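N-isopropylammelide isopropylaminohydrolase (Burkholderia multivorans ATCC 17616, PDB 6NBO) is a zinc-containing member of the amidohydrolase family, built as a TIM-like barrel joined to a small beta-rich domain. Local coordinates at residues A[11-16]-A[47-52]; A[57-62]-A[355-360]; A[366-371]-A[383-388]. All blocks are in the same frame, centred on the assembly; numbering follows the deposited sequence. Where two conformers were deposited one is given.

Overall arrangement
The three contacts follow one another along the chain without interlocking and lie on the same side of the chain's centre. Contact 1 joins strands 11-17 and 48-51 at the edge of a four-stranded sheet. Strand 56-66 follows, running from the beta-rich part into the barrel; in contact 2 it meets the loop after helix 346-352, and it pairs with 367-370, the first strand of contact 3. Centres of contacts 2 and 3 lie about 12 Å apart, and Leu-58 N probably bonds to Val-368 O between them. Contact 1 is centred about 17 Å from contact 2 and about 14 Å from contact 3, which it touches through Gly-52 and Arg-386 and through Glu-50 packing on Leu-387. Segments from both chain ends thus build one layered unit.

Contact 1 of 3, residues A[11-16]-A[47-52]; sequences ALLIRN and CAIEEG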
ATOM      1  N   ALA A  11     -10.982 -11.885 -25.061  1.00 50.66           N
ATOM      2  CA  ALA A  11      -9.677 -12.508 -24.862  1.00 40.37           C
ATOM      3  C   ALA A  11      -8.577 -11.583 -25.364  1.00 39.24           C
ATOM      4  O   ALA A  11      -8.742 -10.900 -26.383  1.00 41.65           O
ATOM      5  CB  ALA A  11      -9.575 -13.850 -25.583  1.00 35.74           C
ATOM      6  N   LEU A  12      -7.446 -11.584 -24.652  1.00 33.62           N
ATOM      7  CA  LEU A  12      -6.275 -10.786 -24.998  1.00 32.13           C
ATOM      8  C   LEU A  12      -5.040 -11.666 -24.898  1.00 22.36           C
ATOM      9  O   LEU A  12      -4.772 -12.247 -23.843  1.00 27.78           O
ATOM     10  CB  LEU A  12      -6.132  -9.575 -24.075  1.00 29.44           C
ATOM     11  CG  LEU A  12      -4.890  -8.710 -24.302  1.00 27.04           C
ATOM     12  CD1 LEU A  12      -4.916  -8.063 -25.674  1.00 31.81           C
ATOM     13  CD2 LEU A  12      -4.808  -7.654 -23.200  1.00 36.22           C
ATOM     14  N   LEU A  13      -4.299 -11.775 -25.994  1.00 29.78           N
ATOM     15  CA  LEU A  13      -3.050 -12.525 -26.027  1.00 30.23           C
ATOM     16  C   LEU A  13      -1.913 -11.515 -26.092  1.00 24.35           C
ATOM     17  O   LEU A  13      -1.752 -10.820 -27.100  1.00 30.53           O
ATOM     18  CB  LEU A  13      -3.007 -13.486 -27.218  1.00 26.20           C
ATOM     19  CG  LEU A  13      -1.708 -14.290 -27.369  1.00 27.92           C
ATOM     20  CD1 LEU A  13      -1.428 -15.108 -26.112  1.00 26.74           C
ATOM     21  CD2 LEU A  13      -1.777 -15.190 -28.589  1.00 32.93           C
ATOM     22  N   ILE A  14      -1.137 -11.437 -25.019  1.00 26.75           N
ATOM     23  CA  ILE A  14       0.063 -10.609 -24.974  1.00 26.59           C
ATOM     24  C   ILE A  14       1.240 -11.504 -25.343  1.00 30.14           C
ATOM     25  O   ILE A  14       1.619 -12.392 -24.574  1.00 32.62           O
ATOM     26  CB  ILE A  14       0.265  -9.988 -23.588  1.00 26.75           C
ATOM     27  CG1 ILE A  14      -0.983  -9.195 -23.161  1.00 26.14           C
ATOM     28  CG2 ILE A  14       1.541  -9.129 -23.577  1.00 26.74           C
ATOM     29  CD1 ILE A  14      -0.914  -8.699 -21.689  1.00 27.70           C
ATOM     30  N   ARG A  15       1.813 -11.281 -26.519  1.00 28.88           N
ATOM     31  CA  ARG A  15       2.882 -12.131 -27.009  1.00 33.68           C
ATOM     32  C   ARG A  15       4.248 -11.581 -26.628  1.00 32.94           C
ATOM     33  O   ARG A  15       4.458 -10.368 -26.591  1.00 32.87           O
ATOM     34  CB  ARG A  15       2.811 -12.264 -28.525  1.00 33.87           C
ATOM     35  CG  ARG A  15       1.769 -13.259 -29.006  1.00 33.03           C
ATOM     36  CD  ARG A  15       1.823 -13.353 -30.509  1.00 40.76           C
ATOM     37  NE  ARG A  15       0.850 -14.310 -31.015  1.00 36.43           N
ATOM     38  CZ  ARG A  15       0.233 -14.185 -32.184  1.00 49.11           C
ATOM     39  NH1 ARG A  15       0.491 -13.136 -32.960  1.00 49.46           N
ATOM     40  NH2 ARG A  15      -0.641 -15.102 -32.576  1.00 51.04           N
ATOM     41  N   ASN A  16       5.187 -12.498 -26.380  1.00 32.28           N
ATOM     42  CA  ASN A  16       6.619 -12.198 -26.413  1.00 32.57           C
ATOM     43  C   ASN A  16       7.016 -11.211 -25.307  1.00 33.30           C
ATOM     44  O   ASN A  16       7.529 -10.118 -25.564  1.00 33.86           O
ATOM     45  CB  ASN A  16       7.012 -11.670 -27.799  1.00 38.16           C
ATOM     46  CG  ASN A  16       8.497 -11.428 -27.939  1.00 47.11           C
ATOM     47  OD1 ASN A  16       9.305 -12.023 -27.227  1.00 61.11           O
ATOM     48  ND2 ASN A  16       8.867 -10.547 -28.862  1.00 53.35           N
ATOM     49  N   CYS A  47      -9.427 -13.414 -30.849  1.00 40.39           N
ATOM     50  CA  CYS A  47      -8.736 -12.833 -29.711  0.56 35.49           C
ATOM     51  C   CYS A  47      -7.917 -11.616 -30.143  1.00 35.59           C
ATOM     52  O   CYS A  47      -7.281 -11.641 -31.197  1.00 42.46           O
ATOM     53  CB  CYS A  47      -7.843 -13.920 -29.106  0.56 36.77           C
ATOM     54  SG  CYS A  47      -6.729 -13.509 -27.793  0.56 33.03           S
ATOM     55  N   ALA A  48      -7.926 -10.564 -29.331  1.00 38.16           N
ATOM     56  CA  ALA A  48      -7.048  -9.429 -29.579  1.00 43.70           C
ATOM     57  C   ALA A  48      -5.596  -9.821 -29.316  1.00 38.40           C
ATOM     58  O   ALA A  48      -5.298 -10.645 -28.447  1.00 31.49           O
ATOM     59  CB  ALA A  48      -7.435  -8.243 -28.692  1.00 42.17           C
ATOM     60  N   ILE A  49      -4.688  -9.230 -30.088  1.00 44.85           N
ATOM     61  CA  ILE A  49      -3.259  -9.514 -29.998  1.00 38.69           C
ATOM     62  C   ILE A  49      -2.541  -8.248 -29.561  1.00 36.03           C
ATOM     63  O   ILE A  49      -2.755  -7.178 -30.141  1.00 38.41           O
ATOM     64  CB  ILE A  49      -2.687  -9.998 -31.346  1.00 45.81           C
ATOM     65  CG1 ILE A  49      -3.483 -11.190 -31.883  1.00 44.68           C
ATOM     66  CG2 ILE A  49      -1.216 -10.358 -31.187  1.00 48.16           C
ATOM     67  CD1 ILE A  49      -3.413 -12.387 -30.987  1.00 42.94           C
ATOM     68  N   GLU A  50      -1.678  -8.371 -28.559  1.00 34.61           N
ATOM     69  CA  GLU A  50      -0.792  -7.287 -28.152  1.00 40.86           C
ATOM     70  C   GLU A  50       0.644  -7.786 -28.275  1.00 35.93           C
ATOM     71  O   GLU A  50       1.010  -8.785 -27.646  1.00 37.82           O
ATOM     72  CB  GLU A  50      -1.125  -6.845 -26.724  1.00 33.31           C
ATOM     73  CG  GLU A  50      -0.418  -5.622 -26.252  1.00 42.28           C
ATOM     74  CD  GLU A  50      -0.895  -4.354 -26.929  1.00 34.60           C
ATOM     75  OE1 GLU A  50      -2.047  -4.300 -27.425  1.00 39.10           O
ATOM     76  OE2 GLU A  50      -0.103  -3.404 -26.953  1.00 42.39           O
ATOM     77  N   GLU A  51       1.448  -7.122 -29.102  1.00 35.07           N
ATOM     78  CA  GLU A  51       2.840  -7.532 -29.283  1.00 34.99           C
ATOM     79  C   GLU A  51       3.690  -6.924 -28.170  1.00 39.50           C
ATOM     80  O   GLU A  51       3.896  -5.709 -28.133  1.00 39.33           O
ATOM     81  CB  GLU A  51       3.353  -7.124 -30.663  1.00 44.60           C
ATOM     82  CG  GLU A  51       2.715  -7.901 -31.833  1.00 52.13           C
ATOM     83  CD  GLU A  51       2.998  -9.409 -31.799  1.00 65.70           C
ATOM     84  OE1 GLU A  51       3.901  -9.840 -31.048  1.00 63.56           O
ATOM     85  OE2 GLU A  51       2.320 -10.168 -32.535  1.00 62.82           O
ATOM     86  N   GLY A  52       4.187  -7.772 -27.262  1.00 43.78           N
ATOM     87  CA  GLY A  52       4.987  -7.300 -26.143  1.00 35.85           C
ATOM     88  C   GLY A  52       6.406  -6.900 -26.497  1.00 42.30           C
ATOM     89  O   GLY A  52       7.048  -6.197 -25.711  1.00 38.20           O
TER
HETATM   90  O   HOH W   1       6.210  -8.888 -30.016  1.00 32.93           O
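Cys-47 opens the contact: in one of two modelled positions its SG lies near Ala-11 CB. Ala-48 follows with its N bonded to Ala-11 O and its O taking Leu-13 N at 2.9 Å, an almost straight bond (174°); its methyl meets Leu-12 CD1. Ile-49 turns to the face shared with Leu-13 and Arg-15. A bend at chi2 (-63°) helps carry its CD1 to Leu-13 CB, 3.9 Å away, the two side chains lying alongside; CD1 also sits over one face of the Arg-15 guanidinium, toward its rim. Glu-50 bonds through N to Leu-13 O and through O to Arg-15 N, while its carboxylate leads away to Arg-397. The bent chain of Glu-51 brings OE2 to the guanidinium edge, 3.5 Å from Arg-15 NH1, a long salt bridge with the two planes 40° apart; OE1 accepts from a water that is weakly held by Asn-16 ND2. Gly-52 N closes the ladder on Arg-15 O at 2.7 Å, its bare CA letting the chains come this close. The whole is a regular parallel strand pair, with 48-51 the outermost strand of the small mixed sheet of the beta-rich part, packed on strands 387-390 and 393-397.

Contact 2 of 3, residues A[57-62]-A[355-360]; sequences ALPGLV and DAYGLQ
With CG anti to the backbone N (chi1 -174°), the ring of Tyr-357 swings toward strand 56-66, and its hydroxyl donates to Gly-60 O, OH to O 2.6 Å. The donor lies 24° off the carbonyl plane, while the oxygen sits at the ring's edge. In Leu-359 the opposite choice, CG anti to the carbonyl carbon (chi1 -62°), sends both methyls to the start of Pro-59, with CD1 also 3.5 Å from Ala-57 O. The proline is thus held between two side chains, its CB 3.6 Å from Tyr-357 CZ. A rigid ring with no N-H to satisfy suits this place, presenting CB and CG to the tyrosine and CD to the leucine. Val-62 adds CG2 against Tyr-357 CE1 at 3.8 Å. Between tyrosine and leucine, Gly-358 has backbone angles that call for glycine; a water lies 2.7 Å from its O and is weakly bound by Gly-60 N. Strand 56-66 leads into the barrel, where zinc ligands His-65 and His-67 lie at and just beyond its end, so the loop packs on the approach to the metal site. Around this buried patch, His-346 of helix 346-352 meets the Tyr-357 ring edge-to-face, Arg-122 of strand 120-128 also touches the tyrosine, and Val-367 of strand 367-370 packs on Leu-359.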
ATOM      1  N   ALA A  57       7.216  -8.236 -18.343  1.00 27.79           N
ATOM      2  CA  ALA A  57       5.863  -8.185 -17.816  1.00 23.25           C
ATOM      3  C   ALA A  57       5.919  -8.281 -16.296  1.00 32.01           C
ATOM      4  O   ALA A  57       6.515  -9.214 -15.745  1.00 26.11           O
ATOM      5  CB  ALA A  57       4.995  -9.311 -18.393  1.00 26.13           C
ATOM      6  N   LEU A  58       5.324  -7.308 -15.629  1.00 25.13           N
ATOM      7  CA  LEU A  58       5.191  -7.262 -14.183  1.00 24.79           C
ATOM      8  C   LEU A  58       3.739  -7.490 -13.792  1.00 20.49           C
ATOM      9  O   LEU A  58       2.828  -7.089 -14.523  1.00 25.05           O
ATOM     10  CB  LEU A  58       5.646  -5.900 -13.634  1.00 23.22           C
ATOM     11  CG  LEU A  58       7.086  -5.463 -13.876  1.00 29.53           C
ATOM     12  CD1 LEU A  58       7.293  -3.988 -13.447  1.00 25.37           C
ATOM     13  CD2 LEU A  58       8.067  -6.384 -13.153  1.00 31.37           C
ATOM     14  N   PRO A  59       3.481  -8.134 -12.653  1.00 21.23           N
ATOM     15  CA  PRO A  59       2.126  -8.097 -12.093  1.00 23.92           C
ATOM     16  C   PRO A  59       1.771  -6.661 -11.732  1.00 23.83           C
ATOM     17  O   PRO A  59       2.640  -5.794 -11.645  1.00 23.91           O
ATOM     18  CB  PRO A  59       2.229  -8.991 -10.844  1.00 24.85           C
ATOM     19  CG  PRO A  59       3.660  -8.843 -10.413  1.00 26.94           C
ATOM     20  CD  PRO A  59       4.469  -8.674 -11.702  1.00 23.34           C
ATOM     21  N   GLY A  60       0.478  -6.402 -11.548  1.00 26.11           N
ATOM     22  CA  GLY A  60       0.053  -5.061 -11.178  1.00 27.66           C
ATOM     23  C   GLY A  60       0.800  -4.589  -9.941  1.00 26.40           C
ATOM     24  O   GLY A  60       0.999  -5.374  -9.021  1.00 24.67           O
ATOM     25  N   LEU A  61       1.249  -3.337  -9.912  1.00 23.47           N
ATOM     26  CA  LEU A  61       1.983  -2.857  -8.751  1.00 22.24           C
ATOM     27  C   LEU A  61       0.998  -2.569  -7.618  1.00 18.96           C
ATOM     28  O   LEU A  61      -0.211  -2.434  -7.833  1.00 21.82           O
ATOM     29  CB  LEU A  61       2.806  -1.605  -9.124  1.00 18.64           C
ATOM     30  CG  LEU A  61       3.715  -1.807 -10.348  1.00 25.31           C
ATOM     31  CD1 LEU A  61       4.560  -0.557 -10.712  1.00 22.31           C
ATOM     32  CD2 LEU A  61       4.639  -3.025 -10.157  1.00 22.83           C
ATOM     33  N   VAL A  62       1.517  -2.521  -6.396  1.00 19.81           N
ATOM     34  CA  VAL A  62       0.689  -2.389  -5.205  1.00 19.85           C
ATOM     35  C   VAL A  62       1.194  -1.198  -4.399  1.00 23.71           C
ATOM     36  O   VAL A  62       2.378  -1.142  -4.054  1.00 20.16           O
ATOM     37  CB  VAL A  62       0.726  -3.664  -4.344  1.00 20.28           C
ATOM     38  CG1 VAL A  62      -0.174  -3.523  -3.108  1.00 22.69           C
ATOM     39  CG2 VAL A  62       0.324  -4.884  -5.191  1.00 23.55           C
ATOM     40  N   ASP A 355      -5.952 -10.686  -2.965  1.00 27.16           N
ATOM     41  CA  ASP A 355      -6.030 -12.060  -3.448  1.00 31.17           C
ATOM     42  C   ASP A 355      -5.889 -12.132  -4.971  1.00 29.00           C
ATOM     43  O   ASP A 355      -5.961 -11.123  -5.673  1.00 28.01           O
ATOM     44  CB  ASP A 355      -7.358 -12.685  -3.021  1.00 41.99           C
ATOM     45  CG  ASP A 355      -7.566 -12.637  -1.515  1.00 58.99           C
ATOM     46  OD1 ASP A 355      -6.650 -13.057  -0.773  1.00 65.40           O
ATOM     47  OD2 ASP A 355      -8.641 -12.171  -1.075  1.00 67.92           O
ATOM     48  N   ALA A 356      -5.704 -13.363  -5.480  1.00 28.40           N
ATOM     49  CA  ALA A 356      -5.626 -13.629  -6.924  1.00 31.15           C
ATOM     50  C   ALA A 356      -4.553 -12.769  -7.589  1.00 22.79           C
ATOM     51  O   ALA A 356      -4.752 -12.202  -8.665  1.00 26.68           O
ATOM     52  CB  ALA A 356      -6.984 -13.414  -7.597  1.00 31.74           C
ATOM     53  N   TYR A 357      -3.401 -12.678  -6.939  1.00 23.17           N
ATOM     54  CA  TYR A 357      -2.319 -11.807  -7.360  1.00 23.44           C
ATOM     55  C   TYR A 357      -1.290 -12.583  -8.176  1.00 30.39           C
ATOM     56  O   TYR A 357      -1.000 -13.743  -7.892  1.00 31.09           O
ATOM     57  CB  TYR A 357      -1.633 -11.182  -6.143  1.00 22.86           C
ATOM     58  CG  TYR A 357      -0.603 -10.171  -6.556  1.00 22.69           C
ATOM     59  CD1 TYR A 357      -0.987  -8.888  -6.897  1.00 20.93           C
ATOM     60  CD2 TYR A 357       0.751 -10.510  -6.648  1.00 23.61           C
ATOM     61  CE1 TYR A 357      -0.061  -7.951  -7.321  1.00 22.91           C
ATOM     62  CE2 TYR A 357       1.688  -9.581  -7.073  1.00 22.82           C
ATOM     63  CZ  TYR A 357       1.269  -8.301  -7.399  1.00 23.28           C
ATOM     64  OH  TYR A 357       2.160  -7.363  -7.829  1.00 23.92           O
ATOM     65  N   GLY A 358      -0.714 -11.923  -9.179  1.00 26.02           N
ATOM     66  CA  GLY A 358       0.421 -12.501  -9.877  1.00 28.32           C
ATOM     67  C   GLY A 358       0.219 -12.649 -11.370  1.00 31.07           C
ATOM     68  O   GLY A 358      -0.708 -12.060 -11.934  1.00 29.93           O
ATOM     69  N   LEU A 359       1.086 -13.431 -12.026  1.00 25.17           N
ATOM     70  CA  LEU A 359       1.005 -13.643 -13.471  1.00 25.62           C
ATOM     71  C   LEU A 359       0.782 -15.102 -13.836  1.00 28.46           C
ATOM     72  O   LEU A 359       0.978 -15.483 -14.995  1.00 31.86           O
ATOM     73  CB  LEU A 359       2.260 -13.126 -14.177  1.00 29.57           C
ATOM     74  CG  LEU A 359       2.541 -11.631 -14.043  1.00 33.05           C
ATOM     75  CD1 LEU A 359       3.862 -11.287 -14.720  1.00 32.85           C
ATOM     76  CD2 LEU A 359       1.403 -10.818 -14.637  1.00 29.19           C
ATOM     77  N   GLN A 360       0.385 -15.920 -12.890  1.00 25.73           N
ATOM     78  CA  GLN A 360       0.090 -17.302 -13.223  1.00 26.29           C
ATOM     79  C   GLN A 360      -1.378 -17.449 -13.583  1.00 27.87           C
ATOM     80  O   GLN A 360      -2.203 -16.614 -13.202  1.00 28.90           O
ATOM     81  CB  GLN A 360       0.425 -18.216 -12.038  1.00 35.37           C
ATOM     82  CG  GLN A 360       1.849 -18.070 -11.525  1.00 45.39           C
ATOM     83  CD  GLN A 360       2.886 -18.261 -12.615  1.00 64.53           C
ATOM     84  OE1 GLN A 360       2.864 -19.253 -13.347  1.00 66.67           O
ATOM     85  NE2 GLN A 360       3.802 -17.303 -12.733  1.00 70.23           N
TER
HETATM   86  O   HOH W   2      -1.003  -9.354 -11.632  1.00 24.22           O

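Contact 3 of 3, residues A[366-371]-A[383-388]; sequences DVVLVD and PVRRLV
Leu-369 and Leu-387 lie side by side and point the same way, CD1 of Leu-369 meeting CD2 of Leu-387 at 3.9 Å. Their backbones form a hydrogen-bonded antiparallel pair: Leu-369 N donates to Leu-387 O at 3.0 Å, and Leu-369 O takes Arg-386 N, one residue earlier, through a bent bond (132°). On the other face Val-368 and Val-388 make the non-hydrogen-bonded pair. Val-368 CG2 lies 4.4 Å from Val-388 CG1, while Val-368 CG1 packs on Arg-385 CD at 3.4 Å. Beta-branched and aliphatic residues suit strands and pack the apolar layers on the two faces of the sheet. These two strands belong to the beta-rich part beside the amidohydrolase barrel: 367-370 runs between 56-66 and 387-390, and helix 375-381 lies in the connection. Arg-385 bends at chi2 and chi3 (106°), which curls its guanidinium back along the chain to grip Pro-383 O side-on with two nitrogens, NE at 2.9 Å and NH2 at 2.8 Å, the oxygen lying in the guanidinium plane. Its aliphatic part runs alongside Val-370, CD being 3.7 Å from that residue's CG1, and NH1 forms a salt bridge with Asp-317. Pro-383 sets CG against Val-370 CB, 3.6 Å apart. A water accepts from Asp-371 N and donates to Val-384 O, joining the backbones where the segments diverge, while Arg-386 NH1 bonds to Gly-52 O.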
ATOM      1  N   ASP A 366      -3.872  -8.426 -14.182  1.00 25.42           N
ATOM      2  CA  ASP A 366      -3.180  -7.144 -14.059  1.00 23.77           C
ATOM      3  C   ASP A 366      -1.763  -7.331 -14.588  1.00 23.40           C
ATOM      4  O   ASP A 366      -0.990  -8.113 -14.028  1.00 27.64           O
ATOM      5  CB  ASP A 366      -3.138  -6.654 -12.608  1.00 21.02           C
ATOM      6  CG  ASP A 366      -4.529  -6.385 -12.017  1.00 27.13           C
ATOM      7  OD1 ASP A 366      -5.540  -6.480 -12.749  1.00 23.40           O
ATOM      8  OD2 ASP A 366      -4.609  -6.073 -10.808  1.00 25.12           O
ATOM      9  N   VAL A 367      -1.429  -6.633 -15.668  1.00 23.25           N
ATOM     10  CA  VAL A 367      -0.153  -6.832 -16.344  1.00 26.81           C
ATOM     11  C   VAL A 367       0.413  -5.469 -16.712  1.00 26.84           C
ATOM     12  O   VAL A 367      -0.294  -4.624 -17.270  1.00 26.13           O
ATOM     13  CB  VAL A 367      -0.276  -7.717 -17.603  1.00 28.04           C
ATOM     14  CG1 VAL A 367       1.099  -7.959 -18.203  1.00 27.64           C
ATOM     15  CG2 VAL A 367      -0.948  -9.053 -17.280  1.00 31.10           C
ATOM     16  N   VAL A 368       1.690  -5.264 -16.404  1.00 25.78           N
ATOM     17  CA  VAL A 368       2.387  -4.005 -16.643  1.00 20.76           C
ATOM     18  C   VAL A 368       3.627  -4.332 -17.457  1.00 23.46           C
ATOM     19  O   VAL A 368       4.463  -5.127 -17.014  1.00 26.85           O
ATOM     20  CB  VAL A 368       2.751  -3.312 -15.317  1.00 24.53           C
ATOM     21  CG1 VAL A 368       3.507  -1.987 -15.551  1.00 22.29           C
ATOM     22  CG2 VAL A 368       1.497  -3.087 -14.488  1.00 23.35           C
ATOM     23  N   LEU A 369       3.739  -3.756 -18.659  1.00 24.98           N
ATOM     24  CA  LEU A 369       4.894  -3.997 -19.517  1.00 26.85           C
ATOM     25  C   LEU A 369       5.860  -2.828 -19.405  1.00 30.33           C
ATOM     26  O   LEU A 369       5.433  -1.669 -19.475  1.00 27.74           O
ATOM     27  CB  LEU A 369       4.482  -4.176 -20.981  1.00 24.03           C
ATOM     28  CG  LEU A 369       3.492  -5.299 -21.289  1.00 26.64           C
ATOM     29  CD1 LEU A 369       3.394  -5.482 -22.805  1.00 25.52           C
ATOM     30  CD2 LEU A 369       3.907  -6.589 -20.589  1.00 27.78           C
ATOM     31  N   VAL A 370       7.157  -3.130 -19.253  1.00 25.95           N
ATOM     32  CA  VAL A 370       8.207  -2.107 -19.228  1.00 25.62           C
ATOM     33  C   VAL A 370       9.389  -2.559 -20.070  1.00 28.62           C
ATOM     34  O   VAL A 370       9.732  -3.749 -20.095  1.00 28.43           O
ATOM     35  CB  VAL A 370       8.681  -1.777 -17.789  1.00 24.81           C
ATOM     36  CG1 VAL A 370       7.589  -1.075 -17.037  1.00 25.67           C
ATOM     37  CG2 VAL A 370       9.147  -3.029 -17.053  1.00 26.54           C
ATOM     38  N   ASP A 371      10.014  -1.603 -20.768  1.00 25.97           N
ATOM     39  CA  ASP A 371      11.221  -1.874 -21.549  1.00 27.20           C
ATOM     40  C   ASP A 371      12.410  -1.801 -20.601  1.00 34.49           C
ATOM     41  O   ASP A 371      12.937  -0.720 -20.324  1.00 31.48           O
ATOM     42  CB  ASP A 371      11.370  -0.880 -22.701  1.00 42.28           C
ATOM     43  CG  ASP A 371      12.684  -1.064 -23.486  1.00 60.25           C
ATOM     44  OD1 ASP A 371      13.354  -2.107 -23.315  1.00 63.03           O
ATOM     45  OD2 ASP A 371      13.053  -0.158 -24.275  1.00 61.61           O
ATOM     46  N   PRO A 383      11.343   2.701 -16.035  1.00 27.57           N
ATOM     47  CA  PRO A 383      10.870   2.981 -17.396  1.00 22.49           C
ATOM     48  C   PRO A 383       9.364   3.203 -17.426  1.00 25.96           C
ATOM     49  O   PRO A 383       8.622   2.664 -16.607  1.00 25.29           O
ATOM     50  CB  PRO A 383      11.268   1.718 -18.180  1.00 23.88           C
ATOM     51  CG  PRO A 383      11.336   0.648 -17.173  1.00 25.04           C
ATOM     52  CD  PRO A 383      11.817   1.311 -15.891  1.00 31.41           C
ATOM     53  N   VAL A 384       8.919   4.017 -18.389  1.00 24.51           N
ATOM     54  CA  VAL A 384       7.493   4.289 -18.529  1.00 28.70           C
ATOM     55  C   VAL A 384       6.744   2.973 -18.665  1.00 24.56           C
ATOM     56  O   VAL A 384       7.262   2.007 -19.235  1.00 28.56           O
ATOM     57  CB  VAL A 384       7.245   5.205 -19.744  1.00 29.82           C
ATOM     58  CG1 VAL A 384       7.608   4.491 -21.040  1.00 39.40           C
ATOM     59  CG2 VAL A 384       5.797   5.671 -19.790  1.00 30.64           C
ATOM     60  N   ARG A 385       5.540   2.904 -18.094  1.00 24.62           N
ATOM     61  CA  ARG A 385       4.716   1.714 -18.307  1.00 23.88           C
ATOM     62  C   ARG A 385       4.215   1.740 -19.746  1.00 25.03           C
ATOM     63  O   ARG A 385       3.332   2.533 -20.097  1.00 27.78           O
ATOM     64  CB  ARG A 385       3.543   1.652 -17.332  1.00 22.71           C
ATOM     65  CG  ARG A 385       3.874   1.883 -15.873  1.00 24.88           C
ATOM     66  CD  ARG A 385       5.064   1.065 -15.373  1.00 23.58           C
ATOM     67  NE  ARG A 385       6.264   1.882 -15.191  1.00 25.73           N
ATOM     68  CZ  ARG A 385       6.562   2.530 -14.064  1.00 24.46           C
ATOM     69  NH1 ARG A 385       5.750   2.468 -13.016  1.00 23.09           N
ATOM     70  NH2 ARG A 385       7.680   3.241 -13.986  1.00 22.10           N
ATOM     71  N   ARG A 386       4.788   0.892 -20.594  1.00 24.26           N
ATOM     72  CA  ARG A 386       4.360   0.871 -21.987  1.00 26.01           C
ATOM     73  C   ARG A 386       2.898   0.451 -22.112  1.00 27.19           C
ATOM     74  O   ARG A 386       2.156   0.992 -22.944  1.00 26.75           O
ATOM     75  CB  ARG A 386       5.248  -0.069 -22.792  1.00 28.63           C
ATOM     76  CG  ARG A 386       4.884  -0.037 -24.266  1.00 45.67           C
ATOM     77  CD  ARG A 386       5.315  -1.289 -24.962  1.00 54.96           C
ATOM     78  NE  ARG A 386       6.764  -1.386 -25.025  1.00 59.85           N
ATOM     79  CZ  ARG A 386       7.407  -2.503 -25.332  1.00 73.39           C
ATOM     80  NH1 ARG A 386       6.717  -3.608 -25.596  1.00 73.84           N
ATOM     81  NH2 ARG A 386       8.734  -2.516 -25.369  1.00 74.41           N
ATOM     82  N   LEU A 387       2.470  -0.494 -21.284  1.00 26.30           N
ATOM     83  CA  LEU A 387       1.114  -1.031 -21.307  1.00 25.73           C
ATOM     84  C   LEU A 387       0.696  -1.333 -19.881  1.00 26.44           C
ATOM     85  O   LEU A 387       1.481  -1.887 -19.112  1.00 28.19           O
ATOM     86  CB  LEU A 387       1.023  -2.318 -22.139  1.00 25.73           C
ATOM     87  CG  LEU A 387      -0.372  -2.954 -22.227  1.00 28.51           C
ATOM     88  CD1 LEU A 387      -1.308  -2.055 -23.025  1.00 28.53           C
ATOM     89  CD2 LEU A 387      -0.302  -4.332 -22.863  1.00 27.59           C
ATOM     90  N   VAL A 388      -0.526  -0.952 -19.518  1.00 24.72           N
ATOM     91  CA  VAL A 388      -1.122  -1.379 -18.259  1.00 24.18           C
ATOM     92  C   VAL A 388      -2.430  -2.068 -18.605  1.00 27.09           C
ATOM     93  O   VAL A 388      -3.278  -1.496 -19.304  1.00 24.85           O
ATOM     94  CB  VAL A 388      -1.345  -0.218 -17.271  1.00 26.27           C
ATOM     95  CG1 VAL A 388      -1.917  -0.750 -15.956  1.00 22.45           C
ATOM     96  CG2 VAL A 388      -0.029   0.529 -17.003  1.00 24.17           C
TER
HETATM   97  O   HOH W   3       9.064   1.110 -20.962  1.00 27.82           O